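Local coordinates for hypothetical protein PH1566 (Pyrococcus horikoshii, PDB 2E3U) that probably binds RNA through two KH domains, as a preribosomal RNA processing factor of the Dim2p family, at residues A[34-40]-A[74-80]; A[45-49]-A[68-72]; A[111-117]-A[172-177]; A[118-124]-A[167-173]. One frame throughout, in Å; residues are numbered along the deposited sequence.

How the contacts relate
From the N terminus, the chain passes helix 42-49 and returns as strand 75-80, which pairs with 34-40, so contact 1 closes the first loop; contact 2, between 45-49 and 68-72, is nested inside it. The two touch: D70 N and T68 N probably hydrogen-bond to E75 O and W77 O, joining strand 65-69 to strand 75-80 of the same sheet. Both close before contact 3 opens. Contact 4 pairs strand 118-123 with 168-173 and is nested within contact 3, which joins the loop 111-117 to the end of strand 168-173 and the start of helix 175-189; they share I172 and G173. About 9 Å separates the nearest atoms of contacts 1 and 4.

Contact 1. Residues A[34-40]-A[74-80]; sequences QEEYVKI and GEVWITS
An antiparallel strand pair joins 34-40 to 74-80 as the outer and central strands of the first KH domain's three-stranded sheet, in strand order 1-3-2. The two strand directions make 159°, nearly antiparallel, and the hydrogen-bonded pairs E36-I78 and V38-V76 each carry two backbone bonds; I40 N to G74 O (2.9 Å) and S80 N to Q34 O extend the ladder. On the face of V38, V76 and I78, CG2 of V38 lies 4.1 Å from CB of V76 and equally far from CD1 of I78, while helix 87-101 packs over it. On the other face, Y37, its CG anti to the backbone N (chi1 159°), lies alongside W77 and turns its ring edge to the indole: CD2 of Y37 sits 3.7 Å from CE2 of W77 in an offset edge-to-face pair, planes 65° apart. E35 OE1 lies at the indole's edge, near its plane. Y37 OH donates to the anti lone pair of E75 OE2 (2.7 Å), while T73 OG1 is hydrogen-bonded to E75 OE1. The helix-covered face is thus apolar at V38, V76 and I78, with E36 in a weak, long ion pair to R94; the other fixes its tyrosine by an aromatic neighbour and a carboxylate.

Contact 2. Residues A[45-49]-A[68-72]; sequences IAVLI and TIDSE
I69 meets three residues of helix 42-49 where, in this KH domain, the first helix packs against the end of the sheet's edge strand. Its CD1 reaches between two helix side chains, 3.5 Å from CD2 of L48, which is tight for two methyls, and 3.6 Å from CG1 of I49. Its other branch, CG2, lies 4.2 Å from CG2 of I45, the two isoleucines running antiparallel as they pass. CD1 of I69 gets to the helix because CG1 stands anti to the carbonyl carbon (chi1 -51°) and the chain then extends (chi2 170°). Farther along, I45 CD1 approaches the backbone oxygens of D70 and S71. Behind this first shell, V76 of the central strand touches both L48 and I69, and I59 and V97 back L48 from the neighbouring helices. An Asx turn follows I69, in which E72 N donates to D70 OD2 (3.2 Å). Between its two ends, S71 OG lies 3.7 Å from CD1 of I49.

Contact 3. Residues A[111-117]-A[172-177]; sequences RLLNEGE and IGNPIQ
The guanidinium of R111 has I172 O over the centre of one face, 3.7 Å above its plane, and Q177 OE1 at its edge, near the plane, where the loop between helix 106-109 and strand 118-123 meets the end of the second KH domain's central strand. That oxygen is 3.0 Å from R111 NH1, but the angle is too poor for a hydrogen bond; guanidinium and amide stand nearly perpendicular, at 88°. R111 and E117 form a salt bridge within the loop, though the position of E117 OE2 is doubtful in the model; R111 NH2 also donates to G159 O and S161 OG. R111 is extended from CG to NE, which lays its aliphatic part along I172, with CD 3.5 Å from CG2 of that isoleucine. L112 crosses I172 at about a right angle, its CG 3.9 Å from CG2 of I172, and also touches D95, I96 and A99 of helix 87-101. A type II turn, N114 to E117, brings G116 O beside CA of N174 (3.2 Å), the N-cap position of helix 175-189. The extended Q177 side chain brings OE1 to N174 N, a hydrogen bond of 3.1 Å.

Contact 4. Residues A[118-124]-A[167-173]; sequences YLEIINL and KTVAIIG
I121 lies on the edge strand 118-123, antiparallel to the central strand 168-173, and from its CB two branches meet different neighbours. CG2, anti to the backbone N, goes to T168 and lies 3.7 Å from CG2 of that threonine. The other branch leaves through CG1, anti to the carbonyl carbon, and bends (chi2 -68°) to bring CD1 to 3.5 Å from CB of A170, a tight methyl contact directly across the pair. On the same face L119 CD1 touches CG1 of I172 at 3.9 Å and also nears A170 CB, while N123 OD1 lies near the T168 methyl. T168 OG1 turns to other partners, R102 NH1 and Y165 O. Six backbone bonds join Y118 with G173, E120 with I171 and I122 with V169, two a pair; one of them is I122 N to V169 O (2.8 Å). Past the last pair, L124 N donates to K167 O at 2.8 Å, and the L124 side chain moves on toward helix 136-144. The face of Y118, E120, I122, V169 and I171 looks toward helix 175-189, where V169 touches I185 and the E120 carboxylate forms a salt bridge with K182. This first-and-third strand pairing, with strand 161-165 on the central strand's other side, is that of a type I KH domain, a three-stranded antiparallel sheet backed by helices.

Contact 1. Residues A[34-40]-A[74-80]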
loop_
_atom_site.group_PDB
_atom_site.type_symbol
_atom_site.label_atom_id
_atom_site.label_comp_id
_atom_site.label_asym_id
_atom_site.label_seq_id
_atom_site.Cartn_x
_atom_site.Cartn_y
_atom_site.Cartn_z
ATOM N N GLN A 34 -19.434 9.969 -9.177
ATOM C CA GLN A 34 -17.975 10.028 -9.009
ATOM C C GLN A 34 -17.330 8.750 -9.512
ATOM O O GLN A 34 -17.846 7.661 -9.283
ATOM C CB GLN A 34 -17.611 10.214 -7.541
ATOM C CG GLN A 34 -16.235 10.735 -7.296
ATOM C CD GLN A 34 -15.949 10.894 -5.798
ATOM O OE1 GLN A 34 -16.869 10.890 -4.976
ATOM N NE2 GLN A 34 -14.672 11.008 -5.445
ATOM N N GLU A 35 -16.197 8.910 -10.195
ATOM C CA GLU A 35 -15.453 7.826 -10.790
ATOM C C GLU A 35 -13.957 8.013 -10.584
ATOM O O GLU A 35 -13.394 9.036 -10.981
ATOM C CB GLU A 35 -15.764 7.772 -12.301
ATOM C CG GLU A 35 -15.293 6.516 -13.027
ATOM C CD GLU A 35 -15.402 6.658 -14.550
ATOM O OE1 GLU A 35 -14.364 6.961 -15.190
ATOM O OE2 GLU A 35 -16.526 6.494 -15.110
ATOM N N GLU A 36 -13.302 7.010 -9.996
ATOM C CA GLU A 36 -11.831 6.971 -9.976
ATOM C C GLU A 36 -11.336 5.852 -10.871
ATOM O O GLU A 36 -11.892 4.749 -10.906
ATOM C CB GLU A 36 -11.270 6.790 -8.560
ATOM C CG GLU A 36 -11.721 7.836 -7.558
ATOM C CD GLU A 36 -11.213 9.258 -7.867
ATOM O OE1 GLU A 36 -10.023 9.392 -8.284
ATOM O OE2 GLU A 36 -12.006 10.225 -7.678
ATOM N N TYR A 37 -10.283 6.135 -11.611
ATOM C CA TYR A 37 -9.768 5.142 -12.548
ATOM C C TYR A 37 -8.340 4.825 -12.169
ATOM O O TYR A 37 -7.532 5.738 -12.049
ATOM C CB TYR A 37 -9.816 5.686 -13.980
ATOM C CG TYR A 37 -8.893 4.994 -14.955
ATOM C CD1 TYR A 37 -7.554 5.379 -15.078
ATOM C CD2 TYR A 37 -9.363 3.980 -15.777
ATOM C CE1 TYR A 37 -6.691 4.759 -15.995
ATOM C CE2 TYR A 37 -8.524 3.356 -16.722
ATOM C CZ TYR A 37 -7.190 3.750 -16.821
ATOM O OH TYR A 37 -6.356 3.128 -17.720
ATOM N N VAL A 38 -8.018 3.548 -12.006
ATOM C CA VAL A 38 -6.596 3.173 -11.802
ATOM C C VAL A 38 -6.151 1.985 -12.645
ATOM O O VAL A 38 -6.932 1.408 -13.377
ATOM C CB VAL A 38 -6.227 2.933 -10.281
ATOM C CG1 VAL A 38 -6.471 4.185 -9.453
ATOM C CG2 VAL A 38 -6.948 1.729 -9.694
ATOM N N LYS A 39 -4.886 1.611 -12.523
ATOM C CA LYS A 39 -4.378 0.440 -13.215
ATOM C C LYS A 39 -3.459 -0.271 -12.251
ATOM O O LYS A 39 -2.565 0.362 -11.693
ATOM C CB LYS A 39 -3.609 0.885 -14.477
ATOM C CG LYS A 39 -3.390 -0.188 -15.542
ATOM C CD LYS A 39 -3.545 0.425 -16.942
ATOM C CE LYS A 39 -3.205 -0.574 -18.042
ATOM N NZ LYS A 39 -2.971 0.052 -19.405
ATOM N N ILE A 40 -3.697 -1.572 -12.045
ATOM C CA ILE A 40 -2.867 -2.427 -11.184
ATOM C C ILE A 40 -2.203 -3.497 -12.068
ATOM O O ILE A 40 -2.660 -3.731 -13.180
ATOM C CB ILE A 40 -3.679 -3.054 -9.989
ATOM C CG1 ILE A 40 -4.672 -4.153 -10.465
ATOM C CG2 ILE A 40 -4.389 -1.948 -9.187
ATOM C CD1 ILE A 40 -5.215 -5.055 -9.281
ATOM N N GLY A 74 -5.805 -4.880 -16.389
ATOM C CA GLY A 74 -5.534 -4.461 -15.008
ATOM C C GLY A 74 -6.168 -3.121 -14.709
ATOM O O GLY A 74 -5.920 -2.570 -13.670
ATOM N N GLU A 75 -7.008 -2.609 -15.629
ATOM C CA GLU A 75 -7.681 -1.352 -15.414
ATOM C C GLU A 75 -8.821 -1.498 -14.414
ATOM O O GLU A 75 -9.616 -2.426 -14.530
ATOM C CB GLU A 75 -8.215 -0.808 -16.745
ATOM C CG GLU A 75 -7.133 -0.139 -17.592
ATOM C CD GLU A 75 -7.617 0.205 -18.975
ATOM O OE1 GLU A 75 -7.916 -0.729 -19.742
ATOM O OE2 GLU A 75 -7.698 1.407 -19.307
ATOM N N VAL A 76 -8.916 -0.577 -13.446
ATOM C CA VAL A 76 -9.994 -0.626 -12.451
ATOM C C VAL A 76 -10.686 0.714 -12.301
ATOM O O VAL A 76 -10.031 1.746 -12.182
ATOM C CB VAL A 76 -9.515 -1.121 -11.045
ATOM C CG1 VAL A 76 -10.719 -1.422 -10.110
ATOM C CG2 VAL A 76 -8.576 -2.372 -11.164
ATOM N N TRP A 77 -12.021 0.666 -12.322
ATOM C CA TRP A 77 -12.892 1.810 -12.105
ATOM C C TRP A 77 -13.600 1.706 -10.744
ATOM O O TRP A 77 -14.268 0.723 -10.459
ATOM C CB TRP A 77 -13.949 1.907 -13.243
ATOM C CG TRP A 77 -13.372 2.196 -14.581
ATOM C CD1 TRP A 77 -13.287 3.415 -15.172
ATOM C CD2 TRP A 77 -12.818 1.246 -15.538
ATOM N NE1 TRP A 77 -12.693 3.302 -16.398
ATOM C CE2 TRP A 77 -12.410 1.988 -16.660
ATOM C CE3 TRP A 77 -12.637 -0.152 -15.545
ATOM C CZ2 TRP A 77 -11.802 1.392 -17.797
ATOM C CZ3 TRP A 77 -12.047 -0.755 -16.679
ATOM C CH2 TRP A 77 -11.639 0.022 -17.792
ATOM N N ILE A 78 -13.471 2.738 -9.920
ATOM C CA ILE A 78 -14.153 2.805 -8.660
ATOM C C ILE A 78 -15.231 3.861 -8.767
ATOM O O ILE A 78 -14.940 5.041 -8.936
ATOM C CB ILE A 78 -13.195 3.077 -7.463
ATOM C CG1 ILE A 78 -12.082 2.022 -7.384
ATOM C CG2 ILE A 78 -13.995 3.126 -6.136
ATOM C CD1 ILE A 78 -10.770 2.346 -8.202
ATOM N N THR A 79 -16.484 3.432 -8.687
ATOM C CA THR A 79 -17.600 4.344 -8.899
ATOM C C THR A 79 -18.528 4.426 -7.685
ATOM O O THR A 79 -18.730 3.449 -6.954
ATOM C CB THR A 79 -18.399 4.034 -10.210
ATOM O OG1 THR A 79 -18.788 2.664 -10.216
ATOM C CG2 THR A 79 -17.561 4.237 -11.440
ATOM N N SER A 80 -19.092 5.610 -7.460
ATOM C CA SER A 80 -19.959 5.760 -6.312
ATOM C C SER A 80 -21.338 5.211 -6.684
ATOM O O SER A 80 -21.638 5.072 -7.854
ATOM C CB SER A 80 -20.021 7.227 -5.881
ATOM O OG SER A 80 -20.678 7.981 -6.858
#

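Contact 2. Residues A[45-49]-A[68-72]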
loop_
_atom_site.group_PDB
_atom_site.type_symbol
_atom_site.label_atom_id
_atom_site.label_comp_id
_atom_site.label_asym_id
_atom_site.label_seq_id
_atom_site.Cartn_x
_atom_site.Cartn_y
_atom_site.Cartn_z
ATOM N N ILE A 45 -4.477 -8.863 -10.181
ATOM C CA ILE A 45 -5.915 -8.793 -10.463
ATOM C C ILE A 45 -6.654 -9.920 -9.736
ATOM O O ILE A 45 -7.703 -9.684 -9.079
ATOM C CB ILE A 45 -6.165 -8.852 -11.987
ATOM C CG1 ILE A 45 -5.836 -7.499 -12.628
ATOM C CG2 ILE A 45 -7.627 -9.334 -12.329
ATOM C CD1 ILE A 45 -5.817 -7.555 -14.196
ATOM N N ALA A 46 -6.090 -11.130 -9.858
ATOM C CA ALA A 46 -6.627 -12.317 -9.222
ATOM C C ALA A 46 -6.776 -12.144 -7.696
ATOM O O ALA A 46 -7.760 -12.605 -7.124
ATOM C CB ALA A 46 -5.777 -13.596 -9.594
ATOM N N VAL A 47 -5.826 -11.456 -7.051
ATOM C CA VAL A 47 -5.958 -11.148 -5.611
ATOM C C VAL A 47 -7.005 -10.060 -5.294
ATOM O O VAL A 47 -7.720 -10.148 -4.269
ATOM C CB VAL A 47 -4.575 -10.912 -4.894
ATOM C CG1 VAL A 47 -3.874 -9.747 -5.450
ATOM C CG2 VAL A 47 -4.751 -10.686 -3.414
ATOM N N LEU A 48 -7.116 -9.059 -6.167
ATOM C CA LEU A 48 -8.172 -8.054 -6.033
ATOM C C LEU A 48 -9.580 -8.692 -6.144
ATOM O O LEU A 48 -10.450 -8.363 -5.357
ATOM C CB LEU A 48 -8.000 -6.905 -7.045
ATOM C CG LEU A 48 -9.099 -5.818 -7.128
ATOM C CD1 LEU A 48 -9.124 -5.000 -5.861
ATOM C CD2 LEU A 48 -8.890 -4.894 -8.302
ATOM N N ILE A 49 -9.764 -9.624 -7.091
ATOM C CA ILE A 49 -11.047 -10.302 -7.295
ATOM C C ILE A 49 -11.277 -11.319 -6.188
ATOM O O ILE A 49 -12.327 -11.304 -5.531
ATOM C CB ILE A 49 -11.151 -10.979 -8.707
ATOM C CG1 ILE A 49 -11.123 -9.925 -9.813
ATOM C CG2 ILE A 49 -12.433 -11.828 -8.845
ATOM C CD1 ILE A 49 -11.075 -10.484 -11.254
ATOM N N THR A 68 -15.179 -1.964 -10.896
ATOM C CA THR A 68 -15.278 -2.643 -12.172
ATOM C C THR A 68 -13.872 -2.974 -12.620
ATOM O O THR A 68 -13.036 -2.087 -12.705
ATOM C CB THR A 68 -15.992 -1.780 -13.240
ATOM O OG1 THR A 68 -17.270 -1.371 -12.742
ATOM C CG2 THR A 68 -16.189 -2.586 -14.555
ATOM N N ILE A 69 -13.606 -4.247 -12.904
ATOM C CA ILE A 69 -12.253 -4.662 -13.266
ATOM C C ILE A 69 -12.158 -5.134 -14.723
ATOM O O ILE A 69 -12.979 -5.922 -15.185
ATOM C CB ILE A 69 -11.724 -5.738 -12.324
ATOM C CG1 ILE A 69 -11.884 -5.296 -10.859
ATOM C CG2 ILE A 69 -10.226 -6.062 -12.657
ATOM C CD1 ILE A 69 -11.602 -6.373 -9.863
ATOM N N ASP A 70 -11.168 -4.631 -15.454
ATOM C CA ASP A 70 -10.797 -5.254 -16.729
ATOM C C ASP A 70 -9.690 -6.294 -16.426
ATOM O O ASP A 70 -8.585 -5.930 -16.030
ATOM C CB ASP A 70 -10.289 -4.169 -17.664
ATOM C CG ASP A 70 -10.268 -4.580 -19.106
ATOM O OD1 ASP A 70 -10.552 -3.682 -19.941
ATOM O OD2 ASP A 70 -9.947 -5.753 -19.429
ATOM N N SER A 71 -9.993 -7.573 -16.607
ATOM C CA SER A 71 -9.049 -8.658 -16.312
ATOM C C SER A 71 -7.910 -8.768 -17.324
ATOM O O SER A 71 -6.887 -9.399 -17.048
ATOM C CB SER A 71 -9.785 -10.003 -16.215
ATOM O OG SER A 71 -10.347 -10.180 -14.915
ATOM N N GLU A 72 -8.084 -8.162 -18.498
ATOM C CA GLU A 72 -7.056 -8.203 -19.525
ATOM C C GLU A 72 -6.022 -7.088 -19.385
ATOM O O GLU A 72 -4.867 -7.251 -19.793
ATOM C CB GLU A 72 -7.682 -8.171 -20.920
ATOM C CG GLU A 72 -8.162 -9.541 -21.439
ATOM C CD GLU A 72 -8.348 -9.568 -22.949
ATOM O OE1 GLU A 72 -7.700 -8.751 -23.655
ATOM O OE2 GLU A 72 -9.129 -10.421 -23.441
#

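Contact 3. Residues A[111-117]-A[172-177]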
loop_
_atom_site.group_PDB
_atom_site.type_symbol
_atom_site.label_atom_id
_atom_site.label_comp_id
_atom_site.label_asym_id
_atom_site.label_seq_id
_atom_site.Cartn_x
_atom_site.Cartn_y
_atom_site.Cartn_z
ATOM N N ARG A 111 -6.797 -1.809 6.219
ATOM C CA ARG A 111 -6.335 -0.745 7.135
ATOM C C ARG A 111 -6.743 0.669 6.661
ATOM O O ARG A 111 -7.116 1.518 7.473
ATOM C CB ARG A 111 -4.810 -0.795 7.329
ATOM C CG ARG A 111 -4.301 0.116 8.475
ATOM C CD ARG A 111 -2.783 0.158 8.552
ATOM N NE ARG A 111 -2.408 1.220 9.481
ATOM C CZ ARG A 111 -1.293 1.265 10.206
ATOM N NH1 ARG A 111 -1.137 2.297 11.007
ATOM N NH2 ARG A 111 -0.353 0.289 10.140
ATOM N N LEU A 112 -6.705 0.894 5.350
ATOM C CA LEU A 112 -6.974 2.187 4.764
ATOM C C LEU A 112 -8.397 2.691 5.033
ATOM O O LEU A 112 -8.656 3.882 4.860
ATOM C CB LEU A 112 -6.723 2.169 3.266
ATOM C CG LEU A 112 -5.254 2.230 2.860
ATOM C CD1 LEU A 112 -5.178 1.676 1.444
ATOM C CD2 LEU A 112 -4.786 3.661 2.914
ATOM N N LEU A 113 -9.308 1.795 5.445
ATOM C CA LEU A 113 -10.675 2.181 5.834
ATOM C C LEU A 113 -10.704 2.999 7.105
ATOM O O LEU A 113 -11.671 3.694 7.355
ATOM C CB LEU A 113 -11.561 0.944 6.009
ATOM C CG LEU A 113 -11.839 0.116 4.744
ATOM C CD1 LEU A 113 -12.534 -1.175 5.092
ATOM C CD2 LEU A 113 -12.697 0.949 3.839
ATOM N N ASN A 114 -9.651 2.907 7.925
ATOM C CA ASN A 114 -9.575 3.663 9.176
ATOM C C ASN A 114 -9.348 5.135 8.867
ATOM O O ASN A 114 -8.558 5.496 7.978
ATOM C CB ASN A 114 -8.439 3.163 10.107
ATOM C CG ASN A 114 -8.557 1.676 10.495
ATOM O OD1 ASN A 114 -7.541 1.020 10.789
ATOM N ND2 ASN A 114 -9.764 1.147 10.494
ATOM N N GLU A 115 -10.027 6.002 9.610
ATOM C CA GLU A 115 -9.866 7.444 9.401
ATOM C C GLU A 115 -8.458 7.928 9.823
ATOM O O GLU A 115 -7.825 7.369 10.745
ATOM C CB GLU A 115 -11.026 8.234 10.055
ATOM C CG GLU A 115 -12.359 8.302 9.190
ATOM C CD GLU A 115 -13.225 7.014 9.219
ATOM O OE1 GLU A 115 -12.776 5.943 9.705
ATOM O OE2 GLU A 115 -14.376 7.053 8.725
ATOM N N GLY A 116 -7.958 8.930 9.104
ATOM C CA GLY A 116 -6.592 9.394 9.255
ATOM C C GLY A 116 -5.558 8.482 8.623
ATOM O O GLY A 116 -4.382 8.740 8.716
ATOM N N GLU A 117 -5.976 7.393 7.988
ATOM C CA GLU A 117 -4.994 6.483 7.382
ATOM C C GLU A 117 -4.895 6.779 5.890
ATOM O O GLU A 117 -5.918 6.994 5.221
ATOM C CB GLU A 117 -5.356 5.021 7.638
ATOM C CG GLU A 117 -4.200 4.195 8.111
ATOM C CD GLU A 117 -4.086 4.100 9.605
ATOM O OE1 GLU A 117 -4.748 4.815 10.358
ATOM O OE2 GLU A 117 -3.295 3.287 10.052
ATOM N N ILE A 172 1.224 2.431 4.478
ATOM C CA ILE A 172 -0.114 2.745 4.984
ATOM C C ILE A 172 0.024 3.144 6.426
ATOM O O ILE A 172 0.639 2.433 7.202
ATOM C CB ILE A 172 -1.120 1.551 4.880
ATOM C CG1 ILE A 172 -1.396 1.196 3.421
ATOM C CG2 ILE A 172 -2.427 1.932 5.556
ATOM C CD1 ILE A 172 -2.065 -0.185 3.225
ATOM N N GLY A 173 -0.497 4.310 6.765
ATOM C CA GLY A 173 -0.264 4.881 8.065
ATOM C C GLY A 173 -0.962 6.198 8.203
ATOM O O GLY A 173 -1.431 6.750 7.221
ATOM N N ASN A 174 -1.027 6.728 9.417
ATOM C CA ASN A 174 -1.342 8.153 9.520
ATOM C C ASN A 174 -0.122 8.948 8.987
ATOM O O ASN A 174 0.956 8.376 8.830
ATOM C CB ASN A 174 -1.792 8.545 10.941
ATOM C CG ASN A 174 -0.661 8.540 11.956
ATOM O OD1 ASN A 174 -0.869 8.229 13.130
ATOM N ND2 ASN A 174 0.523 8.907 11.521
ATOM N N PRO A 175 -0.286 10.255 8.675
ATOM C CA PRO A 175 0.823 10.934 8.008
ATOM C C PRO A 175 2.139 10.875 8.772
ATOM O O PRO A 175 3.211 10.905 8.163
ATOM C CB PRO A 175 0.332 12.389 7.930
ATOM C CG PRO A 175 -1.186 12.223 7.862
ATOM C CD PRO A 175 -1.416 11.170 8.905
ATOM N N ILE A 176 2.072 10.771 10.091
ATOM C CA ILE A 176 3.293 10.801 10.916
ATOM C C ILE A 176 4.006 9.462 10.818
ATOM O O ILE A 176 5.186 9.410 10.521
ATOM C CB ILE A 176 2.953 11.224 12.392
ATOM C CG1 ILE A 176 2.669 12.718 12.424
ATOM C CG2 ILE A 176 4.096 10.878 13.403
ATOM C CD1 ILE A 176 1.726 13.152 13.566
ATOM N N GLN A 177 3.266 8.385 11.040
ATOM C CA GLN A 177 3.744 7.016 10.834
ATOM C C GLN A 177 4.381 6.815 9.453
ATOM O O GLN A 177 5.467 6.257 9.362
ATOM C CB GLN A 177 2.586 6.007 11.065
ATOM C CG GLN A 177 2.052 5.974 12.511
ATOM C CD GLN A 177 0.801 5.164 12.661
ATOM O OE1 GLN A 177 0.045 4.940 11.697
ATOM N NE2 GLN A 177 0.550 4.716 13.870
HETATM O O HOH W 1 -2.887 4.857 12.425
#

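Contact 4. Residues A[118-124]-A[167-173]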
loop_
_atom_site.group_PDB
_atom_site.type_symbol
_atom_site.label_atom_id
_atom_site.label_comp_id
_atom_site.label_asym_id
_atom_site.label_seq_id
_atom_site.Cartn_x
_atom_site.Cartn_y
_atom_site.Cartn_z
ATOM N N TYR A 118 -3.661 6.810 5.388
ATOM C CA TYR A 118 -3.365 7.170 4.003
ATOM C C TYR A 118 -2.423 6.140 3.398
ATOM O O TYR A 118 -1.795 5.355 4.114
ATOM C CB TYR A 118 -2.689 8.549 3.928
ATOM C CG TYR A 118 -3.540 9.703 4.445
ATOM C CD1 TYR A 118 -4.223 10.547 3.570
ATOM C CD2 TYR A 118 -3.663 9.937 5.808
ATOM C CE1 TYR A 118 -5.007 11.601 4.055
ATOM C CE2 TYR A 118 -4.445 10.982 6.301
ATOM C CZ TYR A 118 -5.121 11.797 5.422
ATOM O OH TYR A 118 -5.870 12.842 5.935
ATOM N N LEU A 119 -2.338 6.179 2.078
ATOM C CA LEU A 119 -1.504 5.309 1.297
ATOM C C LEU A 119 -0.462 6.200 0.668
ATOM O O LEU A 119 -0.802 7.268 0.197
ATOM C CB LEU A 119 -2.321 4.617 0.193
ATOM C CG LEU A 119 -1.527 3.810 -0.806
ATOM C CD1 LEU A 119 -0.722 2.639 -0.170
ATOM C CD2 LEU A 119 -2.475 3.313 -1.947
ATOM N N GLU A 120 0.794 5.761 0.672
ATOM C CA GLU A 120 1.847 6.453 -0.043
ATOM C C GLU A 120 2.657 5.437 -0.833
ATOM O O GLU A 120 3.181 4.501 -0.262
ATOM C CB GLU A 120 2.749 7.301 0.898
ATOM C CG GLU A 120 4.110 7.711 0.238
ATOM C CD GLU A 120 4.651 9.088 0.621
ATOM O OE1 GLU A 120 5.483 9.632 -0.146
ATOM O OE2 GLU A 120 4.283 9.650 1.675
ATOM N N ILE A 121 2.740 5.624 -2.144
ATOM C CA ILE A 121 3.572 4.779 -3.013
ATOM C C ILE A 121 4.848 5.499 -3.459
ATOM O O ILE A 121 4.813 6.586 -4.026
ATOM C CB ILE A 121 2.856 4.324 -4.306
ATOM C CG1 ILE A 121 1.385 3.972 -4.081
ATOM C CG2 ILE A 121 3.623 3.182 -4.989
ATOM C CD1 ILE A 121 1.153 2.788 -3.275
ATOM N N ILE A 122 5.977 4.845 -3.220
ATOM C CA ILE A 122 7.290 5.376 -3.544
ATOM C C ILE A 122 7.917 4.535 -4.653
ATOM O O ILE A 122 7.999 3.316 -4.531
ATOM C CB ILE A 122 8.215 5.331 -2.277
ATOM C CG1 ILE A 122 7.701 6.275 -1.183
ATOM C CG2 ILE A 122 9.635 5.695 -2.618
ATOM C CD1 ILE A 122 7.418 7.710 -1.693
ATOM N N ASN A 123 8.361 5.182 -5.730
ATOM C CA ASN A 123 9.155 4.479 -6.737
ATOM C C ASN A 123 10.571 4.344 -6.201
ATOM O O ASN A 123 11.207 5.334 -5.862
ATOM C CB ASN A 123 9.153 5.207 -8.092
ATOM C CG ASN A 123 7.750 5.310 -8.719
ATOM O OD1 ASN A 123 7.111 4.293 -9.032
ATOM N ND2 ASN A 123 7.284 6.548 -8.929
ATOM N N LEU A 124 11.037 3.104 -6.105
ATOM C CA LEU A 124 12.341 2.780 -5.529
ATOM C C LEU A 124 13.436 3.531 -6.241
ATOM O O LEU A 124 14.471 3.874 -5.653
ATOM C CB LEU A 124 12.618 1.284 -5.617
ATOM C CG LEU A 124 11.931 0.379 -4.599
ATOM C CD1 LEU A 124 12.304 -1.070 -4.823
ATOM C CD2 LEU A 124 12.263 0.823 -3.209
ATOM N N LYS A 167 8.937 -2.395 -8.339
ATOM C CA LYS A 167 9.651 -1.135 -8.423
ATOM C C LYS A 167 9.198 -0.102 -7.384
ATOM O O LYS A 167 9.611 1.058 -7.438
ATOM C CB LYS A 167 9.553 -0.572 -9.860
ATOM C CG LYS A 167 10.268 -1.436 -10.915
ATOM C CD LYS A 167 10.324 -0.764 -12.283
ATOM C CE LYS A 167 11.538 0.178 -12.404
ATOM N NZ LYS A 167 11.761 0.632 -13.815
ATOM N N THR A 168 8.365 -0.516 -6.435
ATOM C CA THR A 168 7.834 0.421 -5.435
ATOM C C THR A 168 7.978 -0.103 -4.032
ATOM O O THR A 168 8.156 -1.296 -3.823
ATOM C CB THR A 168 6.340 0.730 -5.635
ATOM O OG1 THR A 168 5.574 -0.474 -5.468
ATOM C CG2 THR A 168 6.048 1.362 -7.026
ATOM N N VAL A 169 7.888 0.820 -3.072
ATOM C CA VAL A 169 7.576 0.515 -1.687
ATOM C C VAL A 169 6.286 1.255 -1.444
ATOM O O VAL A 169 6.152 2.387 -1.889
ATOM C CB VAL A 169 8.630 1.069 -0.662
ATOM C CG1 VAL A 169 8.457 0.432 0.718
ATOM C CG2 VAL A 169 9.991 0.805 -1.133
ATOM N N ALA A 170 5.338 0.637 -0.741
ATOM C CA ALA A 170 4.063 1.306 -0.426
ATOM C C ALA A 170 3.847 1.299 1.093
ATOM O O ALA A 170 4.190 0.334 1.749
ATOM C CB ALA A 170 2.895 0.646 -1.148
ATOM N N ILE A 171 3.292 2.383 1.624
ATOM C CA ILE A 171 3.178 2.603 3.052
ATOM C C ILE A 171 1.744 2.986 3.382
ATOM O O ILE A 171 1.109 3.722 2.631
ATOM C CB ILE A 171 4.147 3.703 3.551
ATOM C CG1 ILE A 171 5.552 3.497 2.956
ATOM C CG2 ILE A 171 4.191 3.710 5.094
ATOM C CD1 ILE A 171 6.607 4.609 3.301
ATOM N N ILE A 172 1.224 2.431 4.478
ATOM C CA ILE A 172 -0.114 2.745 4.984
ATOM C C ILE A 172 0.024 3.144 6.426
ATOM O O ILE A 172 0.639 2.433 7.202
ATOM C CB ILE A 172 -1.120 1.551 4.880
ATOM C CG1 ILE A 172 -1.396 1.196 3.421
ATOM C CG2 ILE A 172 -2.427 1.932 5.556
ATOM C CD1 ILE A 172 -2.065 -0.185 3.225
ATOM N N GLY A 173 -0.497 4.310 6.765
ATOM C CA GLY A 173 -0.264 4.881 8.065
ATOM C C GLY A 173 -0.962 6.198 8.203
ATOM O O GLY A 173 -1.431 6.750 7.221
#